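Long-range contact in putative iron-regulated protein A (Parabacteroides distasonis ATCC 8503, PDB 4ECG), which binds calcium ions and is a putative iron-regulated, imelysin-like protein of the M75 family that may act as a metallopeptidase: residues A44-Y58 / A80-F94. Numbering follows the deposited sequence.
With CA (calcium ion), chain F.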
ATOM      1  N   ALA A  44       3.646  11.532   5.056  1.00 49.82           N
ATOM      2  CA  ALA A  44       3.889  10.333   5.887  1.00 47.47           C
ATOM      3  C   ALA A  44       3.125  10.348   7.209  1.00 49.04           C
ATOM      4  O   ALA A  44       2.197   9.567   7.389  1.00 52.74           O
ATOM      5  CB  ALA A  44       5.404  10.145   6.162  1.00 44.82           C
ATOM      6  N   LEU A  45       3.535  11.209   8.144  1.00 50.25           N
ATOM      7  CA  LEU A  45       2.998  11.173   9.500  1.00 55.26           C
ATOM      8  C   LEU A  45       1.454  11.278   9.496  1.00 54.87           C
ATOM      9  O   LEU A  45       0.805  10.525  10.197  1.00 57.05           O
ATOM     10  CB  LEU A  45       3.632  12.246  10.421  1.00 57.64           C
ATOM     11  CG  LEU A  45       5.009  11.990  11.056  1.00 54.98           C
ATOM     12  CD1 LEU A  45       5.513  13.216  11.832  1.00 57.67           C
ATOM     13  CD2 LEU A  45       4.954  10.793  11.986  1.00 54.60           C
ATOM     14  N   PRO A  46       0.851  12.178   8.695  1.00 56.54           N
ATOM     15  CA  PRO A  46      -0.641  12.205   8.678  1.00 54.43           C
ATOM     16  C   PRO A  46      -1.302  10.968   8.061  1.00 52.86           C
ATOM     17  O   PRO A  46      -2.310  10.527   8.545  1.00 57.89           O
ATOM     18  CB  PRO A  46      -0.965  13.444   7.860  1.00 56.22           C
ATOM     19  CG  PRO A  46       0.246  14.290   7.926  1.00 55.82           C
ATOM     20  CD  PRO A  46       1.413  13.341   8.002  1.00 58.36           C
ATOM     21  N   THR A  47      -0.718  10.364   7.039  1.00 54.80           N
ATOM     22  CA  THR A  47      -1.294   9.150   6.467  1.00 49.67           C
ATOM     23  C   THR A  47      -1.324   8.070   7.550  1.00 48.27           C
ATOM     24  O   THR A  47      -2.304   7.369   7.728  1.00 46.89           O
ATOM     25  CB  THR A  47      -0.515   8.674   5.234  1.00 48.16           C
ATOM     26  OG1 THR A  47      -0.572   9.641   4.156  1.00 46.52           O
ATOM     27  CG2 THR A  47      -1.030   7.347   4.748  1.00 47.05           C
ATOM     28  N   TYR A  48      -0.251   7.965   8.299  1.00 49.77           N
ATOM     29  CA  TYR A  48      -0.114   6.922   9.291  1.00 45.14           C
ATOM     30  C   TYR A  48      -0.997   7.240  10.487  1.00 47.25           C
ATOM     31  O   TYR A  48      -1.558   6.362  11.089  1.00 47.88           O
ATOM     32  CB  TYR A  48       1.354   6.823   9.707  1.00 46.52           C
ATOM     33  CG  TYR A  48       2.293   6.157   8.705  1.00 46.94           C
ATOM     34  CD1 TYR A  48       1.886   5.098   7.932  1.00 48.17           C
ATOM     35  CD2 TYR A  48       3.604   6.539   8.595  1.00 47.65           C
ATOM     36  CE1 TYR A  48       2.752   4.460   7.032  1.00 48.17           C
ATOM     37  CE2 TYR A  48       4.485   5.911   7.687  1.00 50.05           C
ATOM     38  CZ  TYR A  48       4.057   4.849   6.927  1.00 48.95           C
ATOM     39  OH  TYR A  48       4.891   4.207   6.030  1.00 50.52           O
ATOM     40  N   LYS A  49      -1.120   8.501  10.850  1.00 51.24           N
ATOM     41  CA  LYS A  49      -2.014   8.901  11.944  1.00 57.12           C
ATOM     42  C   LYS A  49      -3.463   8.569  11.598  1.00 51.62           C
ATOM     43  O   LYS A  49      -4.226   8.149  12.440  1.00 51.15           O
ATOM     44  CB  LYS A  49      -1.828  10.412  12.240  1.00 62.45           C
ATOM     45  CG  LYS A  49      -2.879  11.130  13.088  1.00 67.96           C
ATOM     46  CD  LYS A  49      -2.739  10.884  14.591  1.00 77.59           C
ATOM     47  CE  LYS A  49      -3.602  11.850  15.439  1.00 83.75           C
ATOM     48  NZ  LYS A  49      -3.178  13.296  15.367  1.00 78.28           N
ATOM     49  N   ASP A  50      -3.840   8.792  10.357  1.00 51.46           N
ATOM     50  CA  ASP A  50      -5.202   8.525   9.893  1.00 52.13           C
ATOM     51  C   ASP A  50      -5.367   7.014   9.934  1.00 50.34           C
ATOM     52  O   ASP A  50      -6.420   6.515  10.323  1.00 46.38           O
ATOM     53  CB  ASP A  50      -5.389   9.060   8.459  1.00 52.99           C
ATOM     54  CG  ASP A  50      -6.789   8.783   7.840  1.00 54.62           C
ATOM     55  OD1 ASP A  50      -7.833   8.947   8.529  1.00 55.18           O
ATOM     56  OD2 ASP A  50      -6.836   8.448   6.611  1.00 55.51           O
HETATM   57  N   MSE A  51      -4.336   6.286   9.513  1.00 48.75           N
HETATM   58  CA  MSE A  51      -4.357   4.824   9.637  1.00 47.50           C
HETATM   59  C   MSE A  51      -4.572   4.376  11.123  1.00 47.76           C
HETATM   60  O   MSE A  51      -5.404   3.511  11.379  1.00 46.99           O
HETATM   61  CB  MSE A  51      -3.092   4.200   9.074  1.00 47.85           C
HETATM   62  CG  MSE A  51      -3.254   2.686   8.771  1.00 47.09           C
HETATM   63 SE   MSE A  51      -1.604   1.949   8.149  0.75 41.39          SE
HETATM   64  CE  MSE A  51      -2.197   0.080   8.361  1.00 42.43           C
ATOM     65  N   LEU A  52      -3.858   4.961  12.091  1.00 46.26           N
ATOM     66  CA  LEU A  52      -3.994   4.498  13.469  1.00 50.62           C
ATOM     67  C   LEU A  52      -5.429   4.765  13.926  1.00 52.83           C
ATOM     68  O   LEU A  52      -6.059   3.880  14.511  1.00 53.30           O
ATOM     69  CB  LEU A  52      -2.962   5.105  14.434  1.00 50.25           C
ATOM     70  CG  LEU A  52      -3.052   4.713  15.922  1.00 51.52           C
ATOM     71  CD1 LEU A  52      -2.988   3.201  16.127  1.00 47.93           C
ATOM     72  CD2 LEU A  52      -1.992   5.430  16.761  1.00 52.98           C
ATOM     73  N   THR A  53      -5.959   5.947  13.599  1.00 52.24           N
ATOM     74  CA  THR A  53      -7.312   6.320  14.018  1.00 51.46           C
ATOM     75  C   THR A  53      -8.278   5.302  13.405  1.00 50.24           C
ATOM     76  O   THR A  53      -9.095   4.736  14.111  1.00 48.95           O
ATOM     77  CB  THR A  53      -7.684   7.780  13.641  1.00 53.61           C
ATOM     78  OG1 THR A  53      -6.801   8.711  14.300  1.00 52.80           O
ATOM     79  CG2 THR A  53      -9.132   8.096  14.019  1.00 49.62           C
ATOM     80  N   LYS A  54      -8.144   5.019  12.109  1.00 49.44           N
ATOM     81  CA  LYS A  54      -9.087   4.141  11.435  1.00 49.02           C
ATOM     82  C   LYS A  54      -8.908   2.683  11.884  1.00 50.18           C
ATOM     83  O   LYS A  54      -9.890   1.921  11.902  1.00 48.80           O
ATOM     84  CB  LYS A  54      -8.984   4.226   9.901  1.00 53.23           C
ATOM     85  CG  LYS A  54      -9.049   5.609   9.253  1.00 56.03           C
ATOM     86  CD  LYS A  54     -10.441   6.013   8.872  1.00 61.68           C
ATOM     87  CE  LYS A  54     -10.539   7.446   8.326  1.00 62.43           C
ATOM     88  NZ  LYS A  54     -10.047   7.488   6.933  1.00 62.85           N
HETATM   89  N   MSE A  55      -7.673   2.290  12.236  1.00 49.19           N
HETATM   90  CA  MSE A  55      -7.404   0.938  12.742  1.00 47.38           C
HETATM   91  C   MSE A  55      -8.000   0.710  14.137  1.00 47.70           C
HETATM   92  O   MSE A  55      -8.522  -0.340  14.413  1.00 52.73           O
HETATM   93  CB  MSE A  55      -5.908   0.603  12.724  1.00 44.89           C
HETATM   94  CG  MSE A  55      -5.596  -0.854  12.997  1.00 44.01           C
HETATM   95 SE   MSE A  55      -6.264  -2.063  11.566  0.75 38.25          SE
HETATM   96  CE  MSE A  55      -4.761  -1.866  10.397  1.00 38.36           C
ATOM     97  N   THR A  56      -7.908   1.683  14.998  1.00 50.20           N
ATOM     98  CA  THR A  56      -8.608   1.656  16.265  1.00 52.58           C
ATOM     99  C   THR A  56     -10.128   1.560  16.061  1.00 53.07           C
ATOM    100  O   THR A  56     -10.762   0.772  16.729  1.00 57.79           O
ATOM    101  CB  THR A  56      -8.191   2.855  17.149  1.00 52.96           C
ATOM    102  OG1 THR A  56      -6.738   2.895  17.251  1.00 47.80           O
ATOM    103  CG2 THR A  56      -8.894   2.813  18.605  1.00 51.58           C
ATOM    104  N   ALA A  57     -10.722   2.273  15.107  1.00 54.48           N
ATOM    105  CA  ALA A  57     -12.182   2.100  14.848  1.00 50.19           C
ATOM    106  C   ALA A  57     -12.462   0.688  14.329  1.00 52.51           C
ATOM    107  O   ALA A  57     -13.447   0.014  14.737  1.00 51.57           O
ATOM    108  CB  ALA A  57     -12.711   3.116  13.868  1.00 46.12           C
ATOM    109  N   TYR A  58     -11.579   0.206  13.464  1.00 50.86           N
ATOM    110  CA  TYR A  58     -11.758  -1.129  12.935  1.00 47.75           C
ATOM    111  C   TYR A  58     -11.737  -2.216  14.035  1.00 50.11           C
ATOM    112  O   TYR A  58     -12.604  -3.080  14.042  1.00 49.40           O
ATOM    113  CB  TYR A  58     -10.763  -1.432  11.850  1.00 45.21           C
ATOM    114  CG  TYR A  58     -10.700  -2.906  11.549  1.00 45.06           C
ATOM    115  CD1 TYR A  58     -11.592  -3.519  10.688  1.00 45.57           C
ATOM    116  CD2 TYR A  58      -9.707  -3.688  12.111  1.00 43.62           C
ATOM    117  CE1 TYR A  58     -11.508  -4.910  10.436  1.00 46.56           C
ATOM    118  CE2 TYR A  58      -9.590  -5.040  11.839  1.00 47.20           C
ATOM    119  CZ  TYR A  58     -10.491  -5.651  11.032  1.00 44.64           C
ATOM    120  OH  TYR A  58     -10.334  -6.977  10.911  1.00 45.08           O
ATOM    121  N   ALA A  80     -15.442  -0.679   8.147  1.00 46.65           N
ATOM    122  CA  ALA A  80     -14.252  -0.223   8.864  1.00 46.95           C
ATOM    123  C   ALA A  80     -12.956  -0.875   8.276  1.00 44.00           C
ATOM    124  O   ALA A  80     -11.922  -0.240   8.183  1.00 47.74           O
ATOM    125  CB  ALA A  80     -14.407  -0.456  10.378  1.00 41.42           C
ATOM    126  N   TRP A  81     -13.039  -2.109   7.816  1.00 43.04           N
ATOM    127  CA  TRP A  81     -11.895  -2.806   7.198  1.00 40.37           C
ATOM    128  C   TRP A  81     -11.475  -2.077   5.956  1.00 42.74           C
ATOM    129  O   TRP A  81     -10.270  -1.759   5.765  1.00 45.62           O
ATOM    130  CB  TRP A  81     -12.280  -4.265   6.878  1.00 40.73           C
ATOM    131  CG  TRP A  81     -11.194  -5.082   6.253  1.00 41.15           C
ATOM    132  CD1 TRP A  81     -10.257  -5.876   6.896  1.00 40.30           C
ATOM    133  CD2 TRP A  81     -10.836  -5.156   4.831  1.00 41.36           C
ATOM    134  NE1 TRP A  81      -9.392  -6.428   5.991  1.00 38.81           N
ATOM    135  CE2 TRP A  81      -9.692  -6.035   4.744  1.00 40.87           C
ATOM    136  CE3 TRP A  81     -11.343  -4.607   3.672  1.00 45.96           C
ATOM    137  CZ2 TRP A  81      -9.094  -6.335   3.541  1.00 45.50           C
ATOM    138  CZ3 TRP A  81     -10.737  -4.922   2.452  1.00 42.69           C
ATOM    139  CH2 TRP A  81      -9.635  -5.758   2.393  1.00 43.23           C
ATOM    140  N   ARG A  82     -12.448  -1.783   5.086  1.00 42.50           N
ATOM    141  CA  ARG A  82     -12.192  -0.972   3.866  1.00 42.27           C
ATOM    142  C   ARG A  82     -11.619   0.424   4.139  1.00 41.97           C
ATOM    143  O   ARG A  82     -10.757   0.908   3.405  1.00 43.46           O
ATOM    144  CB  ARG A  82     -13.453  -0.794   3.024  1.00 43.20           C
ATOM    145  CG  ARG A  82     -14.032  -2.078   2.447  1.00 42.85           C
ATOM    146  CD  ARG A  82     -15.180  -1.730   1.507  1.00 41.83           C
ATOM    147  NE  ARG A  82     -16.051  -2.878   1.172  1.00 41.66           N
ATOM    148  CZ  ARG A  82     -15.795  -3.820   0.253  1.00 40.85           C
ATOM    149  NH1 ARG A  82     -14.655  -3.830  -0.417  1.00 43.82           N
ATOM    150  NH2 ARG A  82     -16.685  -4.770  -0.008  1.00 40.69           N
ATOM    151  N   ALA A  83     -12.144   1.081   5.157  1.00 43.10           N
ATOM    152  CA  ALA A  83     -11.759   2.451   5.484  1.00 46.13           C
ATOM    153  C   ALA A  83     -10.314   2.519   6.043  1.00 46.73           C
ATOM    154  O   ALA A  83      -9.588   3.418   5.709  1.00 48.03           O
ATOM    155  CB  ALA A  83     -12.764   3.084   6.445  1.00 40.00           C
ATOM    156  N   VAL A  84      -9.893   1.559   6.870  1.00 47.59           N
ATOM    157  CA  VAL A  84      -8.494   1.538   7.338  1.00 47.57           C
ATOM    158  C   VAL A  84      -7.560   1.178   6.198  1.00 45.91           C
ATOM    159  O   VAL A  84      -6.393   1.580   6.173  1.00 50.34           O
ATOM    160  CB  VAL A  84      -8.245   0.654   8.618  1.00 43.59           C
ATOM    161  CG1 VAL A  84      -8.311  -0.840   8.368  1.00 42.83           C
ATOM    162  CG2 VAL A  84      -6.909   1.000   9.193  1.00 41.98           C
ATOM    163  N   ARG A  85      -8.076   0.433   5.234  1.00 45.89           N
ATOM    164  CA  ARG A  85      -7.268   0.053   4.116  1.00 45.31           C
ATOM    165  C   ARG A  85      -6.923   1.204   3.155  1.00 44.69           C
ATOM    166  O   ARG A  85      -5.951   1.103   2.437  1.00 46.39           O
ATOM    167  CB  ARG A  85      -7.936  -1.089   3.352  1.00 46.98           C
ATOM    168  CG  ARG A  85      -6.966  -1.741   2.382  1.00 50.63           C
ATOM    169  CD  ARG A  85      -7.335  -3.144   2.024  1.00 53.37           C
ATOM    170  NE  ARG A  85      -6.368  -3.690   1.081  1.00 52.45           N
ATOM    171  CZ  ARG A  85      -5.259  -4.342   1.410  1.00 48.76           C
ATOM    172  NH1 ARG A  85      -4.930  -4.581   2.656  1.00 49.73           N
ATOM    173  NH2 ARG A  85      -4.477  -4.770   0.458  1.00 51.59           N
ATOM    174  N   VAL A  86      -7.733   2.267   3.134  1.00 49.19           N
ATOM    175  CA  VAL A  86      -7.465   3.427   2.259  1.00 45.43           C
ATOM    176  C   VAL A  86      -6.101   3.994   2.620  1.00 44.88           C
ATOM    177  O   VAL A  86      -5.211   3.992   1.780  1.00 44.95           O
ATOM    178  CB  VAL A  86      -8.606   4.454   2.213  1.00 43.89           C
ATOM    179  CG1 VAL A  86      -8.215   5.705   1.394  1.00 42.16           C
ATOM    180  CG2 VAL A  86      -9.896   3.810   1.642  1.00 39.74           C
ATOM    181  N   PRO A  87      -5.889   4.374   3.879  1.00 44.46           N
ATOM    182  CA  PRO A  87      -4.606   5.033   4.168  1.00 45.77           C
ATOM    183  C   PRO A  87      -3.419   4.103   4.107  1.00 44.88           C
ATOM    184  O   PRO A  87      -2.323   4.527   3.767  1.00 43.38           O
ATOM    185  CB  PRO A  87      -4.793   5.631   5.575  1.00 45.58           C
ATOM    186  CG  PRO A  87      -5.937   4.910   6.137  1.00 45.78           C
ATOM    187  CD  PRO A  87      -6.833   4.542   4.970  1.00 43.53           C
ATOM    188  N   TRP A  88      -3.642   2.838   4.403  1.00 46.05           N
ATOM    189  CA  TRP A  88      -2.570   1.893   4.302  1.00 46.40           C
ATOM    190  C   TRP A  88      -2.135   1.785   2.849  1.00 47.48           C
ATOM    191  O   TRP A  88      -0.950   1.774   2.563  1.00 45.76           O
ATOM    192  CB  TRP A  88      -2.977   0.526   4.848  1.00 46.97           C
ATOM    193  CG  TRP A  88      -2.032  -0.580   4.463  1.00 46.88           C
ATOM    194  CD1 TRP A  88      -2.309  -1.645   3.654  1.00 50.54           C
ATOM    195  CD2 TRP A  88      -0.632  -0.752   4.843  1.00 45.52           C
ATOM    196  NE1 TRP A  88      -1.231  -2.434   3.510  1.00 52.41           N
ATOM    197  CE2 TRP A  88      -0.190  -1.958   4.201  1.00 48.92           C
ATOM    198  CE3 TRP A  88       0.249  -0.050   5.625  1.00 51.85           C
ATOM    199  CZ2 TRP A  88       1.098  -2.426   4.308  1.00 49.57           C
ATOM    200  CZ3 TRP A  88       1.560  -0.527   5.745  1.00 55.41           C
ATOM    201  CH2 TRP A  88       1.971  -1.683   5.094  1.00 52.72           C
ATOM    202  N   GLU A  89      -3.067   1.690   1.920  1.00 43.81           N
ATOM    203  CA  GLU A  89      -2.671   1.525   0.537  1.00 44.37           C
ATOM    204  C   GLU A  89      -2.145   2.858  -0.022  1.00 44.93           C
ATOM    205  O   GLU A  89      -1.291   2.861  -0.899  1.00 43.64           O
ATOM    206  CB  GLU A  89      -3.834   1.011  -0.310  1.00 43.44           C
ATOM    207  CG  GLU A  89      -4.257  -0.404  -0.076  1.00 49.00           C
ATOM    208  CD  GLU A  89      -3.179  -1.424  -0.384  1.00 52.36           C
ATOM    209  OE1 GLU A  89      -2.824  -1.653  -1.546  1.00 60.75           O
ATOM    210  OE2 GLU A  89      -2.691  -2.033   0.560  1.00 65.10           O
ATOM    211  N   GLN A  90      -2.659   3.973   0.507  1.00 42.83           N
ATOM    212  CA  GLN A  90      -2.149   5.304   0.211  1.00 44.48           C
ATOM    213  C   GLN A  90      -0.766   5.549   0.802  1.00 50.14           C
ATOM    214  O   GLN A  90      -0.209   6.644   0.649  1.00 45.68           O
ATOM    215  CB  GLN A  90      -3.151   6.397   0.631  1.00 46.03           C
ATOM    216  CG  GLN A  90      -4.401   6.363  -0.249  1.00 48.29           C
ATOM    217  CD  GLN A  90      -5.326   7.551  -0.097  1.00 49.24           C
ATOM    218  OE1 GLN A  90      -5.169   8.366   0.776  1.00 45.92           O
ATOM    219  NE2 GLN A  90      -6.315   7.617  -0.952  1.00 45.68           N
ATOM    220  N   SER A  91      -0.164   4.516   1.408  1.00 51.32           N
ATOM    221  CA  SER A  91       1.146   4.680   2.030  1.00 48.73           C
ATOM    222  C   SER A  91       2.207   3.829   1.392  1.00 44.80           C
ATOM    223  O   SER A  91       3.351   3.830   1.850  1.00 48.14           O
ATOM    224  CB  SER A  91       1.068   4.368   3.524  1.00 48.20           C
ATOM    225  OG  SER A  91       1.149   2.987   3.757  1.00 46.80           O
ATOM    226  N   GLU A  92       1.859   3.136   0.316  1.00 43.89           N
ATOM    227  CA  GLU A  92       2.795   2.214  -0.309  1.00 43.36           C
ATOM    228  C   GLU A  92       3.869   2.894  -1.147  1.00 46.75           C
ATOM    229  O   GLU A  92       4.815   2.204  -1.586  1.00 45.88           O
ATOM    230  CB  GLU A  92       2.084   1.098  -1.081  1.00 48.11           C
ATOM    231  CG  GLU A  92       1.426   0.074  -0.136  1.00 61.05           C
ATOM    232  CD  GLU A  92       1.104  -1.293  -0.758  1.00 68.33           C
ATOM    233  OE1 GLU A  92       1.837  -1.753  -1.667  1.00 71.65           O
ATOM    234  OE2 GLU A  92       0.119  -1.924  -0.281  1.00 79.55           O
ATOM    235  N   ALA A  93       3.769   4.216  -1.344  1.00 42.68           N
ATOM    236  CA  ALA A  93       4.862   4.955  -2.023  1.00 44.27           C
ATOM    237  C   ALA A  93       6.002   5.228  -1.045  1.00 46.91           C
ATOM    238  O   ALA A  93       7.070   5.673  -1.462  1.00 45.94           O
ATOM    239  CB  ALA A  93       4.372   6.266  -2.649  1.00 43.05           C
ATOM    240  N   PHE A  94       5.765   4.949   0.247  1.00 44.85           N
ATOM    241  CA  PHE A  94       6.780   5.101   1.258  1.00 46.84           C
ATOM    242  C   PHE A  94       6.839   3.939   2.282  1.00 49.88           C
ATOM    243  O   PHE A  94       6.621   4.101   3.490  1.00 52.31           O
ATOM    244  CB  PHE A  94       6.657   6.466   1.944  1.00 47.71           C
ATOM    245  CG  PHE A  94       5.265   6.869   2.309  1.00 45.36           C
ATOM    246  CD1 PHE A  94       4.459   7.506   1.401  1.00 46.33           C
ATOM    247  CD2 PHE A  94       4.782   6.665   3.580  1.00 46.46           C
ATOM    248  CE1 PHE A  94       3.179   7.949   1.767  1.00 46.49           C
ATOM    249  CE2 PHE A  94       3.533   7.078   3.935  1.00 44.17           C
ATOM    250  CZ  PHE A  94       2.721   7.731   3.031  1.00 43.66           C
TER
HETATM  251 CA    CA F 504      -0.702  -4.542  -0.420  1.00 93.49          CA
HETATM  252  O   HOH W   1      -0.775   9.338   1.537  1.00 46.37           O
HETATM  253  O   HOH W   2       3.993   2.443   4.307  1.00 47.32           O
HETATM  254  O   HOH W   3     -11.866   1.831   9.890  1.00 44.70           O
HETATM  255  O   HOH W   4     -10.691   5.839   4.846  1.00 56.08           O
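With CG anti to the backbone N (chi1 -162°) and an extended chain beyond it, selenomethionine Met51 runs alongside Trp88, pointing the same way. Its CE lies 3.6 Å from Trp88 CB, and SE meets the indole obliquely at CE3, a Met-aromatic contact. Tyr58 CG is also anti to its N, which sets that ring beside Trp81. The indole edge faces the phenol in an offset edge-to-face pair, planes at 64°. Between these pairs Val84 is a knob among Met51, Lys54, Met55 and Tyr58. Its CG2 comes within 3.4 Å of Met55 N. Pro87 packs on the Met51 backbone. Beyond the turn from Glu89 to Glu92, the edge of Phe94 is turned toward the face of Tyr48, planes at 75°. Water 2 lies 2.6 Å from Tyr48 OH and also bonds to Ser91 O. A leucine in place of Tyr48 would probably leave the Phe94 edge without its aromatic face and water 2 without its hydroxyl partner. Thr47 OG1, which also hydrogen-bonds to Val43 O, is joined through water 1 to Gln90 O. Glu92 OE2 and Asp109 bind calcium, while Arg85 forms salt bridges with Asp109 and Asp287. Helices 29-68 and 71-89 run antiparallel here, their segment axes 8.4 Å apart at closest approach. This is an antiparallel helical hairpin in the imelysin-like helical fold, leading into a calcium site.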